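ATP-dependent CLP protease, putative (Plasmodium falciparum, PDB 2F6I) probably cleaves proteins into small peptides as the serine-protease component of an ATP-dependent Clp system, this chain being the catalytic domain of the protease. Local coordinates at residues C[40-46]-C[71-77]; C[82-86]-C[157-161]; C[88-92]-C[113-117]; C[121-127]-C[195-201]. One frame throughout, in Å; residues are numbered along the deposited sequence.

Interaction 1 of 4, residues C[40-46]-C[71-77]; sequences RIIYLTD and IKIYINS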
loop_
_atom_site.group_PDB
_atom_site.type_symbol
_atom_site.label_atom_id
_atom_site.label_comp_id
_atom_site.label_asym_id
_atom_site.label_seq_id
_atom_site.Cartn_x
_atom_site.Cartn_y
_atom_site.Cartn_z
ATOM N N ARG C 40 -32.005 14.737 -29.809
ATOM C CA ARG C 40 -32.174 15.758 -28.782
ATOM C C ARG C 40 -32.425 15.167 -27.402
ATOM O O ARG C 40 -33.029 15.811 -26.546
ATOM C CB ARG C 40 -33.335 16.680 -29.146
ATOM C CG ARG C 40 -33.193 17.351 -30.489
ATOM C CD ARG C 40 -33.478 18.831 -30.357
ATOM N NE ARG C 40 -32.398 19.609 -30.940
ATOM C CZ ARG C 40 -32.059 20.828 -30.548
ATOM N NH1 ARG C 40 -32.715 21.421 -29.561
ATOM N NH2 ARG C 40 -31.055 21.453 -31.140
ATOM N N ILE C 41 -31.955 13.947 -27.181
ATOM C CA ILE C 41 -32.151 13.289 -25.899
ATOM C C ILE C 41 -30.820 13.084 -25.179
ATOM O O ILE C 41 -29.902 12.465 -25.707
ATOM C CB ILE C 41 -32.877 11.943 -26.101
ATOM C CG1 ILE C 41 -34.227 12.204 -26.776
ATOM C CG2 ILE C 41 -33.069 11.236 -24.767
ATOM C CD1 ILE C 41 -35.033 10.961 -27.087
ATOM N N ILE C 42 -30.727 13.621 -23.968
ATOM C CA ILE C 42 -29.511 13.529 -23.171
ATOM C C ILE C 42 -29.744 12.846 -21.831
ATOM O O ILE C 42 -30.842 12.895 -21.274
ATOM C CB ILE C 42 -28.929 14.934 -22.890
ATOM C CG1 ILE C 42 -28.469 15.579 -24.194
ATOM C CG2 ILE C 42 -27.765 14.840 -21.908
ATOM C CD1 ILE C 42 -27.903 16.970 -24.006
ATOM N N TYR C 43 -28.694 12.216 -21.315
ATOM C CA TYR C 43 -28.765 11.543 -20.030
ATOM C C TYR C 43 -27.853 12.212 -19.010
ATOM O O TYR C 43 -26.684 12.479 -19.284
ATOM C CB TYR C 43 -28.357 10.072 -20.155
ATOM C CG TYR C 43 -29.316 9.214 -20.940
ATOM C CD1 TYR C 43 -29.444 9.358 -22.319
ATOM C CD2 TYR C 43 -30.093 8.246 -20.303
ATOM C CE1 TYR C 43 -30.319 8.559 -23.045
ATOM C CE2 TYR C 43 -30.973 7.445 -21.019
ATOM C CZ TYR C 43 -31.081 7.606 -22.389
ATOM O OH TYR C 43 -31.952 6.817 -23.104
ATOM N N LEU C 44 -28.408 12.501 -17.841
ATOM C CA LEU C 44 -27.656 13.089 -16.745
ATOM C C LEU C 44 -27.787 12.011 -15.683
ATOM O O LEU C 44 -28.534 12.155 -14.717
ATOM C CB LEU C 44 -28.302 14.397 -16.278
ATOM C CG LEU C 44 -27.696 15.067 -15.039
ATOM C CD1 LEU C 44 -26.208 15.266 -15.229
ATOM C CD2 LEU C 44 -28.384 16.402 -14.790
ATOM N N THR C 45 -27.070 10.912 -15.893
ATOM C CA THR C 45 -27.126 9.776 -14.984
ATOM C C THR C 45 -25.834 9.531 -14.217
ATOM O O THR C 45 -25.590 8.425 -13.738
ATOM C CB THR C 45 -27.507 8.492 -15.749
ATOM O OG1 THR C 45 -26.607 8.303 -16.850
ATOM C CG2 THR C 45 -28.932 8.597 -16.281
ATOM N N ASP C 46 -25.016 10.570 -14.099
ATOM C CA ASP C 46 -23.752 10.481 -13.379
ATOM C C ASP C 46 -23.739 11.530 -12.284
ATOM O O ASP C 46 -24.657 12.338 -12.179
ATOM C CB ASP C 46 -22.574 10.754 -14.318
ATOM C CG ASP C 46 -21.699 9.535 -14.530
ATOM O OD1 ASP C 46 -21.398 8.835 -13.538
ATOM O OD2 ASP C 46 -21.298 9.288 -15.691
ATOM N N ILE C 71 -35.272 19.904 -26.015
ATOM C CA ILE C 71 -34.218 18.986 -25.611
ATOM C C ILE C 71 -34.749 18.221 -24.399
ATOM O O ILE C 71 -35.229 18.829 -23.438
ATOM C CB ILE C 71 -32.935 19.743 -25.192
ATOM C CG1 ILE C 71 -32.341 20.476 -26.395
ATOM C CG2 ILE C 71 -31.922 18.769 -24.606
ATOM C CD1 ILE C 71 -31.133 21.330 -26.055
ATOM N N LYS C 72 -34.682 16.894 -24.450
ATOM C CA LYS C 72 -35.150 16.070 -23.342
ATOM C C LYS C 72 -33.964 15.544 -22.540
ATOM O O LYS C 72 -32.992 15.036 -23.109
ATOM C CB LYS C 72 -35.974 14.891 -23.855
ATOM C CG LYS C 72 -36.469 13.981 -22.744
ATOM C CD LYS C 72 -37.115 12.709 -23.279
ATOM C CE LYS C 72 -38.421 12.991 -24.002
ATOM N NZ LYS C 72 -39.069 11.720 -24.436
ATOM N N ILE C 73 -34.049 15.661 -21.218
ATOM C CA ILE C 73 -32.978 15.201 -20.344
ATOM C C ILE C 73 -33.462 14.246 -19.254
ATOM O O ILE C 73 -34.250 14.630 -18.385
ATOM C CB ILE C 73 -32.268 16.393 -19.661
ATOM C CG1 ILE C 73 -31.632 17.294 -20.720
ATOM C CG2 ILE C 73 -31.206 15.889 -18.689
ATOM C CD1 ILE C 73 -30.846 18.455 -20.148
ATOM N N TYR C 74 -32.996 13.000 -19.307
ATOM C CA TYR C 74 -33.355 12.019 -18.290
ATOM C C TYR C 74 -32.402 12.276 -17.128
ATOM O O TYR C 74 -31.199 12.428 -17.339
ATOM C CB TYR C 74 -33.166 10.590 -18.806
ATOM C CG TYR C 74 -34.162 10.163 -19.861
ATOM C CD1 TYR C 74 -33.773 10.004 -21.191
ATOM C CD2 TYR C 74 -35.493 9.905 -19.529
ATOM C CE1 TYR C 74 -34.681 9.595 -22.165
ATOM C CE2 TYR C 74 -36.412 9.495 -20.498
ATOM C CZ TYR C 74 -35.997 9.343 -21.813
ATOM O OH TYR C 74 -36.892 8.933 -22.778
ATOM N N ILE C 75 -32.932 12.333 -15.911
ATOM C CA ILE C 75 -32.095 12.599 -14.752
ATOM C C ILE C 75 -32.164 11.518 -13.681
ATOM O O ILE C 75 -33.241 11.164 -13.200
ATOM C CB ILE C 75 -32.459 13.951 -14.105
ATOM C CG1 ILE C 75 -32.415 15.061 -15.157
ATOM C CG2 ILE C 75 -31.487 14.267 -12.976
ATOM C CD1 ILE C 75 -32.885 16.415 -14.643
ATOM N N ASN C 76 -30.988 11.017 -13.314
ATOM C CA ASN C 76 -30.810 9.985 -12.297
ATOM C C ASN C 76 -29.426 10.295 -11.741
ATOM O O ASN C 76 -28.439 9.685 -12.141
ATOM C CB ASN C 76 -30.820 8.593 -12.941
ATOM C CG ASN C 76 -30.679 7.470 -11.925
ATOM O OD1 ASN C 76 -30.535 7.708 -10.724
ATOM N ND2 ASN C 76 -30.720 6.234 -12.407
ATOM N N SER C 77 -29.361 11.259 -10.828
ATOM C CA SER C 77 -28.089 11.690 -10.263
ATOM C C SER C 77 -28.180 12.115 -8.803
ATOM O O SER C 77 -29.151 12.744 -8.390
ATOM C CB SER C 77 -27.540 12.853 -11.095
ATOM O OG SER C 77 -26.467 13.509 -10.443
#

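Interaction 2 of 4, residues C[82-86]-C[157-161]; sequences INEGL and LKKLL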
loop_
_atom_site.group_PDB
_atom_site.type_symbol
_atom_site.label_atom_id
_atom_site.label_comp_id
_atom_site.label_asym_id
_atom_site.label_seq_id
_atom_site.Cartn_x
_atom_site.Cartn_y
_atom_site.Cartn_z
ATOM N N ILE C 82 -21.939 21.969 -6.406
ATOM C CA ILE C 82 -22.934 23.018 -6.565
ATOM C C ILE C 82 -22.485 24.062 -7.585
ATOM O O ILE C 82 -23.315 24.611 -8.311
ATOM C CB ILE C 82 -23.262 23.690 -5.211
ATOM C CG1 ILE C 82 -23.995 22.688 -4.313
ATOM C CG2 ILE C 82 -24.129 24.922 -5.430
ATOM C CD1 ILE C 82 -24.466 23.254 -2.990
ATOM N N ASN C 83 -21.182 24.335 -7.647
ATOM C CA ASN C 83 -20.658 25.295 -8.621
ATOM C C ASN C 83 -20.922 24.766 -10.025
ATOM O O ASN C 83 -21.429 25.481 -10.889
ATOM C CB ASN C 83 -19.149 25.491 -8.452
ATOM C CG ASN C 83 -18.807 26.578 -7.456
ATOM O OD1 ASN C 83 -19.172 27.741 -7.640
ATOM N ND2 ASN C 83 -18.093 26.207 -6.395
ATOM N N GLU C 84 -20.567 23.505 -10.244
ATOM C CA GLU C 84 -20.765 22.876 -11.538
ATOM C C GLU C 84 -22.253 22.728 -11.821
ATOM O O GLU C 84 -22.676 22.689 -12.977
ATOM C CB GLU C 84 -20.071 21.513 -11.570
ATOM C CG GLU C 84 -18.562 21.599 -11.381
ATOM C CD GLU C 84 -17.904 22.557 -12.367
ATOM O OE1 GLU C 84 -18.010 22.322 -13.592
ATOM O OE2 GLU C 84 -17.283 23.550 -11.918
ATOM N N GLY C 85 -23.043 22.657 -10.754
ATOM C CA GLY C 85 -24.478 22.526 -10.905
ATOM C C GLY C 85 -25.072 23.843 -11.360
ATOM O O GLY C 85 -25.870 23.890 -12.296
ATOM N N LEU C 86 -24.678 24.922 -10.692
ATOM C CA LEU C 86 -25.167 26.246 -11.036
ATOM C C LEU C 86 -24.691 26.647 -12.428
ATOM O O LEU C 86 -25.321 27.465 -13.096
ATOM C CB LEU C 86 -24.699 27.259 -9.991
ATOM C CG LEU C 86 -25.348 27.029 -8.624
ATOM C CD1 LEU C 86 -24.653 27.862 -7.554
ATOM C CD2 LEU C 86 -26.833 27.371 -8.711
ATOM N N LEU C 157 -23.352 29.025 -1.402
ATOM C CA LEU C 157 -23.829 28.246 -2.539
ATOM C C LEU C 157 -25.092 27.455 -2.223
ATOM O O LEU C 157 -25.912 27.213 -3.108
ATOM C CB LEU C 157 -22.730 27.303 -3.036
ATOM C CG LEU C 157 -21.489 28.004 -3.599
ATOM C CD1 LEU C 157 -20.491 26.965 -4.086
ATOM C CD2 LEU C 157 -21.894 28.928 -4.739
ATOM N N LYS C 158 -25.248 27.052 -0.964
ATOM C CA LYS C 158 -26.429 26.298 -0.561
ATOM C C LYS C 158 -27.626 27.231 -0.448
ATOM O O LYS C 158 -28.710 26.920 -0.942
ATOM C CB LYS C 158 -26.197 25.593 0.779
ATOM C CG LYS C 158 -25.143 24.504 0.726
ATOM C CD LYS C 158 -25.669 23.182 1.273
ATOM C CE LYS C 158 -26.774 22.609 0.393
ATOM N NZ LYS C 158 -27.236 21.273 0.872
ATOM N N LYS C 159 -27.430 28.374 0.202
ATOM C CA LYS C 159 -28.505 29.346 0.356
ATOM C C LYS C 159 -28.998 29.743 -1.031
ATOM O O LYS C 159 -30.199 29.877 -1.262
ATOM C CB LYS C 159 -28.002 30.571 1.108
ATOM N N LEU C 160 -28.060 29.920 -1.955
ATOM C CA LEU C 160 -28.392 30.295 -3.323
ATOM C C LEU C 160 -29.154 29.156 -3.993
ATOM O O LEU C 160 -30.113 29.386 -4.729
ATOM C CB LEU C 160 -27.112 30.617 -4.101
ATOM C CG LEU C 160 -27.253 31.101 -5.547
ATOM C CD1 LEU C 160 -28.170 32.312 -5.604
ATOM C CD2 LEU C 160 -25.879 31.449 -6.102
ATOM N N LEU C 161 -28.726 27.923 -3.733
ATOM C CA LEU C 161 -29.391 26.760 -4.306
ATOM C C LEU C 161 -30.835 26.783 -3.816
ATOM O O LEU C 161 -31.769 26.605 -4.596
ATOM C CB LEU C 161 -28.689 25.471 -3.857
ATOM C CG LEU C 161 -29.149 24.121 -4.429
ATOM C CD1 LEU C 161 -28.124 23.057 -4.094
ATOM C CD2 LEU C 161 -30.509 23.731 -3.868
#

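Interaction 3 of 4, residues C[88-92]-C[113-117]; sequences ILDIF and VILAS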
loop_
_atom_site.group_PDB
_atom_site.type_symbol
_atom_site.label_atom_id
_atom_site.label_comp_id
_atom_site.label_asym_id
_atom_site.label_seq_id
_atom_site.Cartn_x
_atom_site.Cartn_y
_atom_site.Cartn_z
ATOM N N ILE C 88 -24.389 24.488 -14.960
ATOM C CA ILE C 88 -25.298 23.795 -15.860
ATOM C C ILE C 88 -26.626 24.546 -15.902
ATOM O O ILE C 88 -27.257 24.652 -16.955
ATOM C CB ILE C 88 -25.544 22.345 -15.398
ATOM C CG1 ILE C 88 -24.255 21.534 -15.538
ATOM C CG2 ILE C 88 -26.656 21.717 -16.215
ATOM C CD1 ILE C 88 -24.377 20.095 -15.077
ATOM N N LEU C 89 -27.037 25.074 -14.753
ATOM C CA LEU C 89 -28.286 25.819 -14.659
ATOM C C LEU C 89 -28.210 27.067 -15.544
ATOM O O LEU C 89 -29.164 27.386 -16.256
ATOM C CB LEU C 89 -28.556 26.220 -13.205
ATOM C CG LEU C 89 -29.987 26.629 -12.851
ATOM C CD1 LEU C 89 -30.921 25.443 -13.052
ATOM C CD2 LEU C 89 -30.045 27.103 -11.404
ATOM N N ASP C 90 -27.078 27.767 -15.498
ATOM C CA ASP C 90 -26.893 28.962 -16.314
ATOM C C ASP C 90 -27.041 28.613 -17.790
ATOM O O ASP C 90 -27.761 29.290 -18.527
ATOM C CB ASP C 90 -25.510 29.587 -16.087
ATOM C CG ASP C 90 -25.474 30.518 -14.889
ATOM O OD1 ASP C 90 -26.533 31.078 -14.536
ATOM O OD2 ASP C 90 -24.382 30.706 -14.312
ATOM N N ILE C 91 -26.353 27.558 -18.213
ATOM C CA ILE C 91 -26.402 27.114 -19.599
ATOM C C ILE C 91 -27.833 26.747 -19.969
ATOM O O ILE C 91 -28.306 27.061 -21.062
ATOM C CB ILE C 91 -25.477 25.891 -19.824
ATOM C CG1 ILE C 91 -24.023 26.285 -19.550
ATOM C CG2 ILE C 91 -25.613 25.376 -21.251
ATOM C CD1 ILE C 91 -23.519 27.429 -20.416
ATOM N N PHE C 92 -28.517 26.084 -19.045
ATOM C CA PHE C 92 -29.900 25.674 -19.247
ATOM C C PHE C 92 -30.746 26.850 -19.706
ATOM O O PHE C 92 -31.453 26.769 -20.708
ATOM C CB PHE C 92 -30.481 25.136 -17.941
ATOM C CG PHE C 92 -30.713 23.658 -17.939
ATOM C CD1 PHE C 92 -29.663 22.773 -18.159
ATOM C CD2 PHE C 92 -31.984 23.147 -17.691
ATOM C CE1 PHE C 92 -29.874 21.395 -18.130
ATOM C CE2 PHE C 92 -32.207 21.773 -17.659
ATOM C CZ PHE C 92 -31.147 20.895 -17.879
ATOM N N VAL C 113 -32.677 20.318 -8.476
ATOM C CA VAL C 113 -32.909 21.682 -8.933
ATOM C C VAL C 113 -32.978 21.730 -10.456
ATOM O O VAL C 113 -33.841 22.402 -11.025
ATOM C CB VAL C 113 -31.794 22.631 -8.457
ATOM C CG1 VAL C 113 -32.060 24.034 -8.970
ATOM C CG2 VAL C 113 -31.721 22.626 -6.935
ATOM N N ILE C 114 -32.065 21.020 -11.113
ATOM C CA ILE C 114 -32.048 20.980 -12.571
ATOM C C ILE C 114 -33.357 20.364 -13.048
ATOM O O ILE C 114 -33.958 20.825 -14.019
ATOM C CB ILE C 114 -30.864 20.138 -13.094
ATOM C CG1 ILE C 114 -29.545 20.836 -12.755
ATOM C CG2 ILE C 114 -30.989 19.936 -14.598
ATOM C CD1 ILE C 114 -28.311 20.035 -13.124
ATOM N N LEU C 115 -33.793 19.317 -12.357
ATOM C CA LEU C 115 -35.043 18.648 -12.690
ATOM C C LEU C 115 -36.181 19.665 -12.615
ATOM O O LEU C 115 -37.016 19.748 -13.514
ATOM C CB LEU C 115 -35.303 17.509 -11.698
ATOM C CG LEU C 115 -36.675 16.826 -11.704
ATOM C CD1 LEU C 115 -36.924 16.133 -13.038
ATOM C CD2 LEU C 115 -36.734 15.824 -10.560
ATOM N N ALA C 116 -36.185 20.450 -11.541
ATOM C CA ALA C 116 -37.219 21.454 -11.309
ATOM C C ALA C 116 -37.163 22.666 -12.240
ATOM O O ALA C 116 -38.146 23.398 -12.365
ATOM C CB ALA C 116 -37.165 21.915 -9.859
ATOM N N SER C 117 -36.027 22.882 -12.893
ATOM C CA SER C 117 -35.899 24.024 -13.790
ATOM C C SER C 117 -36.385 23.734 -15.205
ATOM O O SER C 117 -36.275 24.580 -16.088
ATOM C CB SER C 117 -34.448 24.499 -13.840
ATOM O OG SER C 117 -33.596 23.474 -14.313
#

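Interaction 4 of 4, residues C[121-127]-C[195-201]; sequences GKRKSLP and GIIDEVI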
loop_
_atom_site.group_PDB
_atom_site.type_symbol
_atom_site.label_atom_id
_atom_site.label_comp_id
_atom_site.label_asym_id
_atom_site.label_seq_id
_atom_site.Cartn_x
_atom_site.Cartn_y
_atom_site.Cartn_z
ATOM N N GLY C 121 -44.503 22.629 -16.869
ATOM C CA GLY C 121 -45.482 21.795 -17.539
ATOM C C GLY C 121 -44.822 20.604 -18.203
ATOM O O GLY C 121 -45.496 19.659 -18.612
ATOM N N LYS C 122 -43.497 20.639 -18.308
ATOM C CA LYS C 122 -42.762 19.548 -18.935
ATOM C C LYS C 122 -41.727 18.906 -18.018
ATOM O O LYS C 122 -40.715 18.380 -18.477
ATOM C CB LYS C 122 -42.094 20.035 -20.222
ATOM C CG LYS C 122 -43.089 20.449 -21.293
ATOM C CD LYS C 122 -42.405 20.733 -22.622
ATOM C CE LYS C 122 -43.424 21.112 -23.691
ATOM N NZ LYS C 122 -42.798 21.349 -25.024
ATOM N N ARG C 123 -41.984 18.959 -16.717
ATOM C CA ARG C 123 -41.094 18.357 -15.734
ATOM C C ARG C 123 -41.806 17.099 -15.266
ATOM O O ARG C 123 -42.878 17.169 -14.664
ATOM C CB ARG C 123 -40.868 19.310 -14.562
ATOM C CG ARG C 123 -40.263 20.647 -14.969
ATOM C CD ARG C 123 -40.195 21.589 -13.781
ATOM N NE ARG C 123 -41.507 21.746 -13.160
ATOM C CZ ARG C 123 -41.719 22.367 -12.005
ATOM N NH1 ARG C 123 -40.703 22.900 -11.337
ATOM N NH2 ARG C 123 -42.947 22.442 -11.512
ATOM N N LYS C 124 -41.215 15.945 -15.557
ATOM C CA LYS C 124 -41.829 14.679 -15.188
ATOM C C LYS C 124 -40.931 13.774 -14.357
ATOM O O LYS C 124 -39.754 14.063 -14.131
ATOM C CB LYS C 124 -42.272 13.935 -16.447
ATOM C CG LYS C 124 -43.189 14.741 -17.348
ATOM C CD LYS C 124 -43.623 13.931 -18.563
ATOM C CE LYS C 124 -44.550 14.735 -19.459
ATOM N NZ LYS C 124 -45.035 13.937 -20.621
ATOM N N SER C 125 -41.507 12.665 -13.910
ATOM C CA SER C 125 -40.793 11.694 -13.106
ATOM C C SER C 125 -41.487 10.343 -13.157
ATOM O O SER C 125 -42.715 10.270 -13.148
ATOM C CB SER C 125 -40.718 12.168 -11.652
ATOM O OG SER C 125 -40.280 11.123 -10.800
ATOM N N LEU C 126 -40.698 9.277 -13.236
ATOM C CA LEU C 126 -41.256 7.937 -13.243
ATOM C C LEU C 126 -41.691 7.661 -11.801
ATOM O O LEU C 126 -41.160 8.260 -10.865
ATOM C CB LEU C 126 -40.210 6.925 -13.723
ATOM C CG LEU C 126 -39.963 6.946 -15.236
ATOM C CD1 LEU C 126 -38.797 6.052 -15.584
ATOM C CD2 LEU C 126 -41.216 6.479 -15.964
ATOM N N PRO C 127 -42.656 6.749 -11.609
ATOM C CA PRO C 127 -43.230 6.343 -10.319
ATOM C C PRO C 127 -42.310 6.065 -9.120
ATOM O O PRO C 127 -42.521 6.613 -8.036
ATOM C CB PRO C 127 -44.057 5.109 -10.685
ATOM C CG PRO C 127 -44.450 5.361 -12.086
ATOM C CD PRO C 127 -43.173 5.887 -12.686
ATOM N N GLY C 195 -43.899 20.770 -5.890
ATOM C CA GLY C 195 -43.706 21.711 -6.979
ATOM C C GLY C 195 -42.412 21.508 -7.748
ATOM O O GLY C 195 -41.972 22.401 -8.476
ATOM N N ILE C 196 -41.799 20.336 -7.588
ATOM C CA ILE C 196 -40.550 20.017 -8.277
ATOM C C ILE C 196 -40.827 19.488 -9.681
ATOM O O ILE C 196 -40.117 19.818 -10.627
ATOM C CB ILE C 196 -39.726 18.976 -7.482
ATOM C CG1 ILE C 196 -39.246 19.601 -6.171
ATOM C CG2 ILE C 196 -38.538 18.492 -8.310
ATOM C CD1 ILE C 196 -38.551 18.633 -5.236
ATOM N N ILE C 197 -41.858 18.662 -9.810
ATOM C CA ILE C 197 -42.240 18.115 -11.108
ATOM C C ILE C 197 -43.708 18.433 -11.352
ATOM O O ILE C 197 -44.465 18.671 -10.412
ATOM C CB ILE C 197 -42.051 16.583 -11.171
ATOM C CG1 ILE C 197 -42.866 15.910 -10.064
ATOM C CG2 ILE C 197 -40.574 16.239 -11.060
ATOM C CD1 ILE C 197 -42.819 14.400 -10.090
ATOM N N ASP C 198 -44.110 18.430 -12.616
ATOM C CA ASP C 198 -45.488 18.732 -12.968
ATOM C C ASP C 198 -46.384 17.501 -12.960
ATOM O O ASP C 198 -47.552 17.583 -12.582
ATOM C CB ASP C 198 -45.537 19.401 -14.339
ATOM C CG ASP C 198 -44.628 20.608 -14.421
ATOM O OD1 ASP C 198 -44.814 21.548 -13.619
ATOM O OD2 ASP C 198 -43.727 20.616 -15.284
ATOM N N GLU C 199 -45.847 16.357 -13.371
ATOM C CA GLU C 199 -46.652 15.145 -13.390
ATOM C C GLU C 199 -45.874 13.845 -13.258
ATOM O O GLU C 199 -44.698 13.763 -13.612
ATOM C CB GLU C 199 -47.502 15.105 -14.663
ATOM C CG GLU C 199 -46.739 15.411 -15.935
ATOM C CD GLU C 199 -47.644 15.461 -17.152
ATOM O OE1 GLU C 199 -48.661 16.189 -17.106
ATOM O OE2 GLU C 199 -47.337 14.779 -18.157
ATOM N N VAL C 200 -46.556 12.834 -12.731
ATOM C CA VAL C 200 -45.980 11.511 -12.541
ATOM C C VAL C 200 -46.426 10.633 -13.704
ATOM O O VAL C 200 -47.618 10.392 -13.881
ATOM C CB VAL C 200 -46.468 10.872 -11.223
ATOM C CG1 VAL C 200 -45.900 9.468 -11.084
ATOM C CG2 VAL C 200 -46.055 11.740 -10.040
ATOM N N ILE C 201 -45.471 10.160 -14.495
ATOM C CA ILE C 201 -45.791 9.317 -15.638
ATOM C C ILE C 201 -46.485 8.028 -15.214
ATOM O O ILE C 201 -46.021 7.327 -14.314
ATOM C CB ILE C 201 -44.521 8.967 -16.436
ATOM C CG1 ILE C 201 -43.876 10.253 -16.961
ATOM C CG2 ILE C 201 -44.866 8.034 -17.589
ATOM C CD1 ILE C 201 -42.491 10.062 -17.546
#

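Interaction 1 of 4, residues C[40-46]-C[71-77]
Five backbone hydrogen bonds zip Arg40-Asp46 to Ile71-Ser77 in parallel register, Ile41 lying beside Lys72 and Leu44 beside Ile75. Ile42 and Leu44 each use both N-H and C=O: Ile42 N gives to Lys72 O at 2.8 Å, and Leu44 O takes Asn76 N at 3.0 Å. At the far end Ser77 OG, held anti to its own backbone N (chi1 167°), reaches Asp46 O at 2.8 Å and also meets Gly79 N. The two strands, joined through helix 50-66, form a beta-alpha-beta unit of the ClpP fold; 41-44 is one of the two outer strands of the parallel sheet within this chain, and strand 99-104 flanks 71-77 beyond.

Apolar contacts divide between the two faces. On one, the Tyr43 and Tyr74 side chains run alongside each other in the same direction, their ring planes 38° apart; CD1 of Tyr74 sits over one face of the Tyr43 ring, toward its rim. Ile41 CG2 comes within 3.5 Å of Tyr74 CE1, and Leu61 of a neighbouring subunit packs on both tyrosines. The other face carries Ile42, Leu44, Ile73 and Ile75, with Leu44 CB 4.1 Å from Ile73 CG2. The Arg40 chain, bent at chi2 and chi3, carries NH1 to 3.3 Å from Ile71 CG1, and the same nitrogen hydrogen-bonds Ser97 OG.

Interaction 2 of 4, residues C[82-86]-C[157-161]
The segments 82-86 and 157-161 are helical and run in roughly the same direction at 37°, their axes 10.7 Å apart, the CA atoms of Ile82 and Leu157 being the nearest pair. Mostly side chains bridge this gap, without a hydrogen bond between the segments. The Ile82 and Leu157 side chains pass one another pointing opposite ways, CG2 of Ile82 resting 3.7 Å from Leu157 CB. The longer branch of Ile82, with CG1 anti to the carbonyl carbon (chi1 -68°), carries CD1 onward to Leu161 CD1 at 3.8 Å and to the aliphatic part of Lys158.

Leu157 divides its two methyls between partners. Its CD1 lies 3.4 Å from the amide nitrogen ND2 of Asn83, whose side chain is set across that of Leu157, whereas its CD2 faces Leu86 CD1 at 4.1 Å. The same Leu86 methyl also touches Leu160 CD2, one turn farther along. Met110 packs on Leu86 and Leu161, and Asn128 of a neighbouring subunit on Leu86 and Leu160. This is an apolar helix-helix interface of the ClpP fold, joining helix 82-94 to helix 151-169 close to the predicted active-site His134, whose side chain lies about 6 Å from that of Lys158.

Interaction 3 of 4, residues C[88-92]-C[113-117]
Apolar helix-to-helix packing near the centre of the chain brings Ile88, Leu89 and Phe92 of helix 82-94 against Val113 and Ile114 near the C-terminal end of helix 109-116 and Ser117 just after it. Ile114 carries much of it with two separate methyls. With CG2 anti to the backbone N and CG1 beside it (chi1 -67°), CG2 points at the outer end of the Phe92 ring, 3.4 Å from CZ, and the CG1 branch at Ile88, where CD1 reaches CG2 at 3.9 Å. Both Ile88 and Phe92 lie roughly perpendicular to the Ile114 side chain.

Ser117 meets both Leu89 and Phe92, its OG lying 3.6 Å from Leu89 CD1 and 3.8 Å from Phe92 CD2. The hydroxyl turns back to the last turn of the helix before it and donates to Ile114 O at 2.7 Å. That carbonyl also takes Ser117 N, the two donors arriving from the same face of its plane. Leu56 and Leu60 of helix 50-66 continue the core beside Ile88 and Phe92, and Tyr164 and Phe168 of helix 151-169 flank Leu89 and Ser117. Such layering of helices on one another and on the parallel sheet is characteristic of the alpha/beta ClpP fold of peptidase family S14.

Interaction 4 of 4, residues C[121-127]-C[195-201]
Arg123 and Asp198 cross nearly at right angles, guanidinium and carboxylate planes 39° apart, and form a salt bridge. NH2 of Arg123 reaches Asp198 OD1 at 3.0 Å; the oxygen lies near the guanidinium plane, but the nitrogen stands above the carboxylate plane. NE adds a weak bond to OD2. The bend at chi3 (-55°) brings the guanidinium up to the turn after helix 188-194, where Ile196 O lies over one face and Gly195 O accepts weak bonds from NH1 and NH2. NH1 also bonds Ala116 O and Phe168 O, so the charged group ties several helix ends together.

Asp198 holds the backbone as well. Its OD2 accepts Arg123 N at 2.8 Å on its anti side and, weakly, Gly121 N, while Asp198 N gives to Arg123 O at 2.7 Å. The two segments pair as parallel strands through Lys124 with Glu199 and Ser125 with Val200; strand 199-200 is one edge of the main ClpP sheet within this chain. The backbone pairing is uneven: Glu199 N to Arg123 O and Ser125 N to Glu199 O are weak, whereas Ile201 N, just past the strand, reaches Ser125 O at 3.1 Å.

Lys124 and Glu199 run alongside each other in the same direction, the lysine fully extended beyond CG; NZ forms a salt bridge to OE2 at 3.5 Å, the oxygen lying nearer still to CE. Ile201 touches Lys124 and Leu126, its CD1 4.1 Å from CD2 of the leucine. Against Ser125, the end of the Ile197 side chain brings CD1 to 3.4 Å from the serine CB.

Interactions 1 and 4 belong to the same parallel sheet, pairing the strands at its two outer margins, with centres 14 Å apart; strand 99-104 lies between them. Interactions 2 and 3 share helix 82-94, and their centres are 11 Å apart, joined where Leu161 meets Val113. Along the chain interaction 1 closes before the others open, interaction 3 nests inside the loop closed by interaction 2, and interactions 2 and 4 alternate. Interaction 3 is the middle piece: Phe92 and Ile114 pack on the strands of interaction 1, and Leu115 packs against Lys124 O of interaction 4. Sheet and helices thus form one continuous core, which neighbouring subunits touch in the 14-chain assembly.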